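Local coordinates for protein 2-oxoglutarate carboxylase small subunit (Hydrogenobacter thermophilus, PDB 7KCT) that binds ADP, a magnesium ion and bicarbonate as the small subunit of a carboxylase, with a biotin carboxylase architecture that includes an ATP-grasp domain, at residues V163-S168 and R187-A192; I178-E183 and E208-N213. One frame throughout, in Å; residues are numbered along the deposited sequence.

Contact 1. Residues V163-S168 and R187-A192. With ADP (adenosine-5'-diphosphate), chain C.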
loop_
_atom_site.group_PDB
_atom_site.type_symbol
_atom_site.label_atom_id
_atom_site.label_comp_id
_atom_site.label_asym_id
_atom_site.label_seq_id
_atom_site.Cartn_x
_atom_site.Cartn_y
_atom_site.Cartn_z
ATOM N N VAL A 163 6.044 -40.933 12.409
ATOM C CA VAL A 163 5.601 -40.835 11.023
ATOM C C VAL A 163 4.317 -40.015 10.992
ATOM O O VAL A 163 3.690 -39.756 12.025
ATOM C CB VAL A 163 5.345 -42.209 10.365
ATOM C CG1 VAL A 163 6.574 -43.074 10.425
ATOM C CG2 VAL A 163 4.147 -42.908 10.998
ATOM N N LEU A 164 3.920 -39.643 9.776
ATOM C CA LEU A 164 2.755 -38.805 9.510
ATOM C C LEU A 164 1.865 -39.494 8.479
ATOM O O LEU A 164 2.337 -39.868 7.401
ATOM C CB LEU A 164 3.197 -37.448 8.976
ATOM C CG LEU A 164 2.211 -36.296 8.929
ATOM C CD1 LEU A 164 1.777 -35.970 10.332
ATOM C CD2 LEU A 164 2.911 -35.158 8.334
ATOM N N LEU A 165 0.593 -39.686 8.811
ATOM C CA LEU A 165 -0.400 -40.033 7.812
ATOM C C LEU A 165 -0.961 -38.761 7.154
ATOM O O LEU A 165 -1.156 -37.727 7.810
ATOM C CB LEU A 165 -1.511 -40.846 8.456
ATOM C CG LEU A 165 -1.133 -42.143 9.144
ATOM C CD1 LEU A 165 -2.345 -42.625 9.912
ATOM C CD2 LEU A 165 -0.686 -43.140 8.080
ATOM N N LYS A 166 -1.186 -38.830 5.843
ATOM C CA LYS A 166 -1.748 -37.712 5.088
ATOM C C LYS A 166 -2.753 -38.232 4.066
ATOM O O LYS A 166 -2.522 -39.271 3.435
ATOM C CB LYS A 166 -0.661 -36.941 4.360
ATOM C CG LYS A 166 0.479 -36.533 5.259
ATOM C CD LYS A 166 1.687 -35.936 4.544
ATOM C CE LYS A 166 1.439 -34.549 4.024
ATOM N NZ LYS A 166 2.691 -33.844 3.599
ATOM N N ALA A 167 -3.852 -37.488 3.886
ATOM C CA ALA A 167 -4.773 -37.743 2.789
ATOM C C ALA A 167 -4.081 -37.427 1.472
ATOM O O ALA A 167 -3.599 -36.307 1.282
ATOM C CB ALA A 167 -6.030 -36.891 2.960
ATOM N N SER A 168 -4.035 -38.403 0.549
ATOM C CA SER A 168 -3.362 -38.137 -0.718
ATOM C C SER A 168 -4.165 -37.158 -1.574
ATOM O O SER A 168 -3.603 -36.477 -2.439
ATOM C CB SER A 168 -3.098 -39.433 -1.493
ATOM O OG SER A 168 -2.023 -39.219 -2.403
ATOM N N ARG A 187 -5.014 -46.161 15.483
ATOM C CA ARG A 187 -6.111 -45.247 15.753
ATOM C C ARG A 187 -6.225 -44.212 14.666
ATOM O O ARG A 187 -7.300 -43.989 14.113
ATOM C CB ARG A 187 -5.942 -44.537 17.088
ATOM C CG ARG A 187 -7.199 -43.768 17.519
ATOM C CD ARG A 187 -7.222 -43.228 18.963
ATOM N NE ARG A 187 -5.919 -43.312 19.665
ATOM C CZ ARG A 187 -5.532 -44.313 20.502
ATOM N NH1 ARG A 187 -6.323 -45.328 20.768
ATOM N NH2 ARG A 187 -4.275 -44.267 21.002
ATOM N N ASN A 188 -5.111 -43.545 14.361
ATOM C CA ASN A 188 -5.166 -42.396 13.477
ATOM C C ASN A 188 -5.505 -42.775 12.040
ATOM O O ASN A 188 -6.063 -41.946 11.307
ATOM C CB ASN A 188 -3.840 -41.643 13.501
ATOM C CG ASN A 188 -3.639 -40.833 14.762
ATOM O OD1 ASN A 188 -4.596 -40.502 15.449
ATOM N ND2 ASN A 188 -2.377 -40.531 15.085
ATOM N N TYR A 189 -5.139 -43.980 11.594
ATOM C CA TYR A 189 -5.475 -44.390 10.228
ATOM C C TYR A 189 -6.970 -44.276 9.943
ATOM O O TYR A 189 -7.370 -43.522 9.050
ATOM C CB TYR A 189 -4.968 -45.813 9.976
ATOM C CG TYR A 189 -5.119 -46.260 8.539
ATOM C CD1 TYR A 189 -4.165 -45.963 7.574
ATOM C CD2 TYR A 189 -6.235 -46.989 8.150
ATOM C CE1 TYR A 189 -4.325 -46.388 6.255
ATOM C CE2 TYR A 189 -6.403 -47.422 6.843
ATOM C CZ TYR A 189 -5.453 -47.119 5.896
ATOM O OH TYR A 189 -5.624 -47.552 4.595
ATOM N N GLU A 190 -7.815 -44.947 10.765
ATOM C CA GLU A 190 -9.274 -44.940 10.571
ATOM C C GLU A 190 -9.805 -43.517 10.620
ATOM O O GLU A 190 -10.678 -43.121 9.827
ATOM C CB GLU A 190 -9.987 -45.727 11.670
ATOM N N ASN A 191 -9.254 -42.711 11.526
ATOM C CA ASN A 191 -9.770 -41.352 11.724
ATOM C C ASN A 191 -9.366 -40.425 10.590
ATOM O O ASN A 191 -10.179 -39.601 10.147
ATOM C CB ASN A 191 -9.320 -40.732 13.057
ATOM C CG ASN A 191 -9.795 -41.529 14.265
ATOM O OD1 ASN A 191 -10.466 -42.560 14.123
ATOM N ND2 ASN A 191 -9.389 -41.096 15.460
ATOM N N ALA A 192 -8.135 -40.562 10.081
ATOM C CA ALA A 192 -7.740 -39.757 8.935
ATOM C C ALA A 192 -8.358 -40.283 7.643
ATOM O O ALA A 192 -8.568 -39.507 6.708
ATOM C CB ALA A 192 -6.221 -39.734 8.786
HETATM P PB ADP C . -2.196 -29.483 2.801
HETATM O O1B ADP C . -3.407 -29.607 3.658
HETATM O O2B ADP C . -1.290 -28.284 2.694
HETATM O O3B ADP C . -2.279 -30.231 1.484
HETATM P PA ADP C . 0.442 -30.373 3.189
HETATM O O1A ADP C . 1.129 -29.197 2.593
HETATM O O2A ADP C . 1.060 -31.740 2.939
HETATM O O3A ADP C . -1.042 -30.652 3.601
HETATM O "O5'" ADP C . 1.234 -30.194 4.881
HETATM C "C5'" ADP C . 0.381 -29.508 5.867
HETATM C "C4'" ADP C . 1.345 -28.975 6.851
HETATM O "O4'" ADP C . 1.629 -30.118 7.691
HETATM C "C3'" ADP C . 2.619 -28.534 6.236
HETATM O "O3'" ADP C . 2.624 -27.113 6.051
HETATM C "C2'" ADP C . 3.545 -28.829 7.414
HETATM O "O2'" ADP C . 3.347 -27.877 8.528
HETATM C "C1'" ADP C . 3.027 -30.127 7.965
HETATM N N9 ADP C . 3.688 -31.292 7.329
HETATM C C8 ADP C . 3.419 -31.912 6.102
HETATM N N7 ADP C . 4.238 -32.977 5.899
HETATM C C5 ADP C . 5.073 -33.010 7.017
HETATM C C6 ADP C . 6.133 -33.874 7.396
HETATM N N6 ADP C . 6.502 -34.894 6.576
HETATM N N1 ADP C . 6.824 -33.674 8.547
HETATM C C2 ADP C . 6.374 -32.642 9.301
HETATM N N3 ADP C . 5.387 -31.757 9.082
HETATM C C4 ADP C . 4.741 -31.976 7.908
#

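Contact 2. Residues I178-E183 and E208-N213. With ADP (adenosine-5'-diphosphate), chain C.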
loop_
_atom_site.group_PDB
_atom_site.type_symbol
_atom_site.label_atom_id
_atom_site.label_comp_id
_atom_site.label_asym_id
_atom_site.label_seq_id
_atom_site.Cartn_x
_atom_site.Cartn_y
_atom_site.Cartn_z
ATOM N N ILE A 178 -0.166 -37.062 13.169
ATOM C CA ILE A 178 1.135 -37.520 13.653
ATOM C C ILE A 178 0.966 -38.818 14.427
ATOM O O ILE A 178 0.058 -38.930 15.250
ATOM C CB ILE A 178 1.787 -36.444 14.538
ATOM C CG1 ILE A 178 2.035 -35.176 13.721
ATOM C CG2 ILE A 178 3.086 -36.948 15.132
ATOM C CD1 ILE A 178 2.203 -33.895 14.580
ATOM N N CYS A 179 1.857 -39.793 14.216
ATOM C CA CYS A 179 1.773 -41.086 14.909
ATOM C C CYS A 179 3.156 -41.426 15.449
ATOM O O CYS A 179 4.100 -41.575 14.670
ATOM C CB CYS A 179 1.260 -42.201 13.982
ATOM S SG CYS A 179 -0.155 -41.776 12.901
ATOM N N ARG A 180 3.283 -41.527 16.770
ATOM C CA ARG A 180 4.582 -41.718 17.408
ATOM C C ARG A 180 4.819 -43.156 17.863
ATOM O O ARG A 180 5.919 -43.481 18.316
ATOM C CB ARG A 180 4.720 -40.740 18.576
ATOM C CG ARG A 180 4.804 -39.276 18.070
ATOM C CD ARG A 180 5.134 -38.296 19.148
ATOM N NE ARG A 180 5.016 -36.905 18.723
ATOM C CZ ARG A 180 6.003 -36.211 18.194
ATOM N NH1 ARG A 180 7.182 -36.782 18.006
ATOM N NH2 ARG A 180 5.812 -34.943 17.868
ATOM N N ASN A 181 3.837 -44.026 17.692
ATOM C CA ASN A 181 3.983 -45.445 17.971
ATOM C C ASN A 181 2.874 -46.164 17.226
ATOM O O ASN A 181 1.964 -45.534 16.673
ATOM C CB ASN A 181 3.912 -45.736 19.471
ATOM C CG ASN A 181 2.661 -45.196 20.097
ATOM O OD1 ASN A 181 1.544 -45.569 19.732
ATOM N ND2 ASN A 181 2.837 -44.279 21.040
ATOM N N GLU A 182 2.946 -47.503 17.247
ATOM C CA GLU A 182 1.998 -48.301 16.484
ATOM C C GLU A 182 0.592 -48.159 17.040
ATOM O O GLU A 182 -0.388 -48.254 16.293
ATOM C CB GLU A 182 2.417 -49.773 16.476
ATOM C CG GLU A 182 1.605 -50.567 15.481
ATOM C CD GLU A 182 2.200 -51.901 15.113
ATOM O OE1 GLU A 182 1.561 -52.924 15.415
ATOM O OE2 GLU A 182 3.274 -51.938 14.470
ATOM N N GLU A 183 0.465 -47.935 18.344
ATOM C CA GLU A 183 -0.865 -47.723 18.907
ATOM C C GLU A 183 -1.521 -46.488 18.294
ATOM O O GLU A 183 -2.716 -46.510 17.973
ATOM C CB GLU A 183 -0.776 -47.610 20.437
ATOM N N GLU A 208 4.482 -40.739 5.586
ATOM C CA GLU A 208 5.845 -40.284 5.450
ATOM C C GLU A 208 6.487 -40.037 6.812
ATOM O O GLU A 208 5.831 -40.016 7.841
ATOM C CB GLU A 208 5.937 -39.027 4.557
ATOM C CG GLU A 208 5.064 -37.852 4.920
ATOM C CD GLU A 208 5.180 -36.702 3.885
ATOM O OE1 GLU A 208 5.207 -36.983 2.662
ATOM O OE2 GLU A 208 5.217 -35.516 4.279
ATOM N N LYS A 209 7.806 -39.925 6.784
ATOM C CA LYS A 209 8.574 -39.636 7.980
ATOM C C LYS A 209 8.083 -38.322 8.553
ATOM O O LYS A 209 7.967 -37.324 7.833
ATOM C CB LYS A 209 10.050 -39.539 7.628
ATOM C CG LYS A 209 10.966 -39.186 8.776
ATOM C CD LYS A 209 10.986 -40.289 9.805
ATOM C CE LYS A 209 11.311 -39.741 11.183
ATOM N NZ LYS A 209 10.933 -40.707 12.234
ATOM N N TYR A 210 7.744 -38.322 9.830
ATOM C CA TYR A 210 7.456 -37.049 10.470
ATOM C C TYR A 210 8.762 -36.326 10.766
ATOM O O TYR A 210 9.581 -36.810 11.564
ATOM C CB TYR A 210 6.667 -37.219 11.750
ATOM C CG TYR A 210 6.406 -35.865 12.366
ATOM C CD1 TYR A 210 5.480 -34.977 11.788
ATOM C CD2 TYR A 210 7.109 -35.441 13.489
ATOM C CE1 TYR A 210 5.229 -33.710 12.353
ATOM C CE2 TYR A 210 6.864 -34.184 14.066
ATOM C CZ TYR A 210 5.926 -33.325 13.494
ATOM O OH TYR A 210 5.735 -32.097 14.090
ATOM N N ILE A 211 8.961 -35.163 10.150
ATOM C CA ILE A 211 10.151 -34.353 10.396
ATOM C C ILE A 211 9.878 -33.456 11.603
ATOM O O ILE A 211 9.067 -32.530 11.523
ATOM C CB ILE A 211 10.553 -33.515 9.173
ATOM C CG1 ILE A 211 10.681 -34.388 7.911
ATOM C CG2 ILE A 211 11.808 -32.743 9.491
ATOM C CD1 ILE A 211 11.806 -35.401 7.968
ATOM N N GLU A 212 10.590 -33.692 12.711
ATOM C CA GLU A 212 10.335 -32.979 13.966
ATOM C C GLU A 212 10.898 -31.558 13.878
ATOM O O GLU A 212 11.974 -31.323 13.318
ATOM C CB GLU A 212 10.964 -33.733 15.156
ATOM C CG GLU A 212 10.380 -33.431 16.540
ATOM C CD GLU A 212 9.140 -34.248 16.848
ATOM O OE1 GLU A 212 9.181 -35.488 16.689
ATOM O OE2 GLU A 212 8.133 -33.655 17.291
ATOM N N ASN A 213 10.154 -30.606 14.407
ATOM C CA ASN A 213 10.598 -29.215 14.336
ATOM C C ASN A 213 10.895 -28.696 12.929
ATOM O O ASN A 213 11.913 -28.030 12.710
ATOM C CB ASN A 213 11.848 -29.033 15.185
ATOM C CG ASN A 213 11.686 -29.594 16.579
ATOM O OD1 ASN A 213 10.749 -29.251 17.304
ATOM N ND2 ASN A 213 12.565 -30.521 16.931
HETATM P PB ADP C . -2.196 -29.483 2.801
HETATM O O1B ADP C . -3.407 -29.607 3.658
HETATM O O2B ADP C . -1.290 -28.284 2.694
HETATM O O3B ADP C . -2.279 -30.231 1.484
HETATM P PA ADP C . 0.442 -30.373 3.189
HETATM O O1A ADP C . 1.129 -29.197 2.593
HETATM O O2A ADP C . 1.060 -31.740 2.939
HETATM O O3A ADP C . -1.042 -30.652 3.601
HETATM O "O5'" ADP C . 1.234 -30.194 4.881
HETATM C "C5'" ADP C . 0.381 -29.508 5.867
HETATM C "C4'" ADP C . 1.345 -28.975 6.851
HETATM O "O4'" ADP C . 1.629 -30.118 7.691
HETATM C "C3'" ADP C . 2.619 -28.534 6.236
HETATM O "O3'" ADP C . 2.624 -27.113 6.051
HETATM C "C2'" ADP C . 3.545 -28.829 7.414
HETATM O "O2'" ADP C . 3.347 -27.877 8.528
HETATM C "C1'" ADP C . 3.027 -30.127 7.965
HETATM N N9 ADP C . 3.688 -31.292 7.329
HETATM C C8 ADP C . 3.419 -31.912 6.102
HETATM N N7 ADP C . 4.238 -32.977 5.899
HETATM C C5 ADP C . 5.073 -33.010 7.017
HETATM C C6 ADP C . 6.133 -33.874 7.396
HETATM N N6 ADP C . 6.502 -34.894 6.576
HETATM N N1 ADP C . 6.824 -33.674 8.547
HETATM C C2 ADP C . 6.374 -32.642 9.301
HETATM N N3 ADP C . 5.387 -31.757 9.082
HETATM C C4 ADP C . 4.741 -31.976 7.908
#

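Contact 1. Residues V163-S168 and R187-A192
Leu165 meets Tyr189 through a single methyl, CD1, which is pressed against helix backbone rather than against the aromatic ring: Leu165 CD1 lies 3.5 Å from Tyr189 N and 3.8 Å from Asn188 C. The leucine gets there with CG anti to its own carbonyl carbon (chi1 -58°), which carries the branch across to the helix. Leu165 CD1 also touches the two beta carbons, 4.0 Å from Asn188 CB and 4.1 Å from Tyr189 CB. Tyr189 swings its ring away along the helix flank and packs on Leu146 and Leu205, while the amide of Asn188 runs toward Cys179. No hydrogen bond joins the two segments. Such geometry is that of a helix, 182-200, laid on one face of the three-stranded antiparallel sheet 176-179, 163-167 and 205-209, part of the ATP-grasp domain. Side chains alternate along strand 163-167, so Leu164 and Lys166 point to the face that carries ADP. Leu164 CD2 stands almost straight over the adenine, 3.3 Å from ADP C5. Lys166 bends at its third torsion (chi3 73°) and its ammonium bridges base and phosphate, with Lys166 NZ donating to ADP N7 at 2.9 Å and to ADP O2A at 2.7 Å. The same nitrogen forms a salt bridge with Glu208, whose carboxylate would help to balance its charge.

Contact 2. Residues I178-E183 and E208-N213
Tyr210 reaches toward Ile178 and Arg180 from CB, with CG anti to the backbone N (chi1 180°), which carries the ring along the adenine toward strand 176-179. The ring lies almost parallel to the adenine but offset, its CD1 and CE1 side approaching obliquely, with Tyr210 CE1 3.4 Å from ADP C2. On the opposite side, Ile178 CD1 touches Tyr210 CE1 at 3.8 Å and is almost as near to CZ and OH; Ile178 CG1 also meets CE1, and CG2 lies over that face. Tyr210 CE2 approaches Arg180 NH2 obliquely at 4.0 Å. Glu212 holds that guanidinium end-on, Arg180 NH1 to Glu212 OE1 at 2.7 Å and Arg180 NH2 to Glu212 OE2 at 2.7 Å, each oxygen using its syn lone pair. The two bonds of this salt bridge hold the groups nearly coplanar (23° apart) and restrict their rotation, and Glu212 CD lies at the tyrosine's edge. The backbone reads the base: ADP N6 donates to Lys209 O at 3.1 Å, and Ile211 N to ADP N1 at 3.1 Å. Glu208 OE2 accepts a nearly straight 2.7 Å hydrogen bond from ADP N6. This strand-to-loop connection recognising the adenine edge is characteristic of the ATP-grasp nucleotide pocket.

Overall arrangement
Contacts 1 and 2 have centres 10 Å apart and interleave along the chain, in the order 163-168, 178-183, 187-192, 208-213. They share one three-stranded antiparallel sheet, with strand 163-167 in the middle and strands 176-179 and 205-209 at its edges; helix 182-200 packs in contact 1 and starts within segment 178-183 of contact 2. Direct evidence of the coupling is backbone pairing: Leu164 N to Glu208 O at 2.7 Å and Val163 O to Cys179 N at 2.9 Å, both probable hydrogen bonds. Contact 1 joins sheet to helix, whereas contact 2 brings the end of strand 176-179 and the turn after it against the loop that follows strand 205-209. Both touch the same ADP, so one compact ATP-grasp unit supplies side chains and backbone to its pocket.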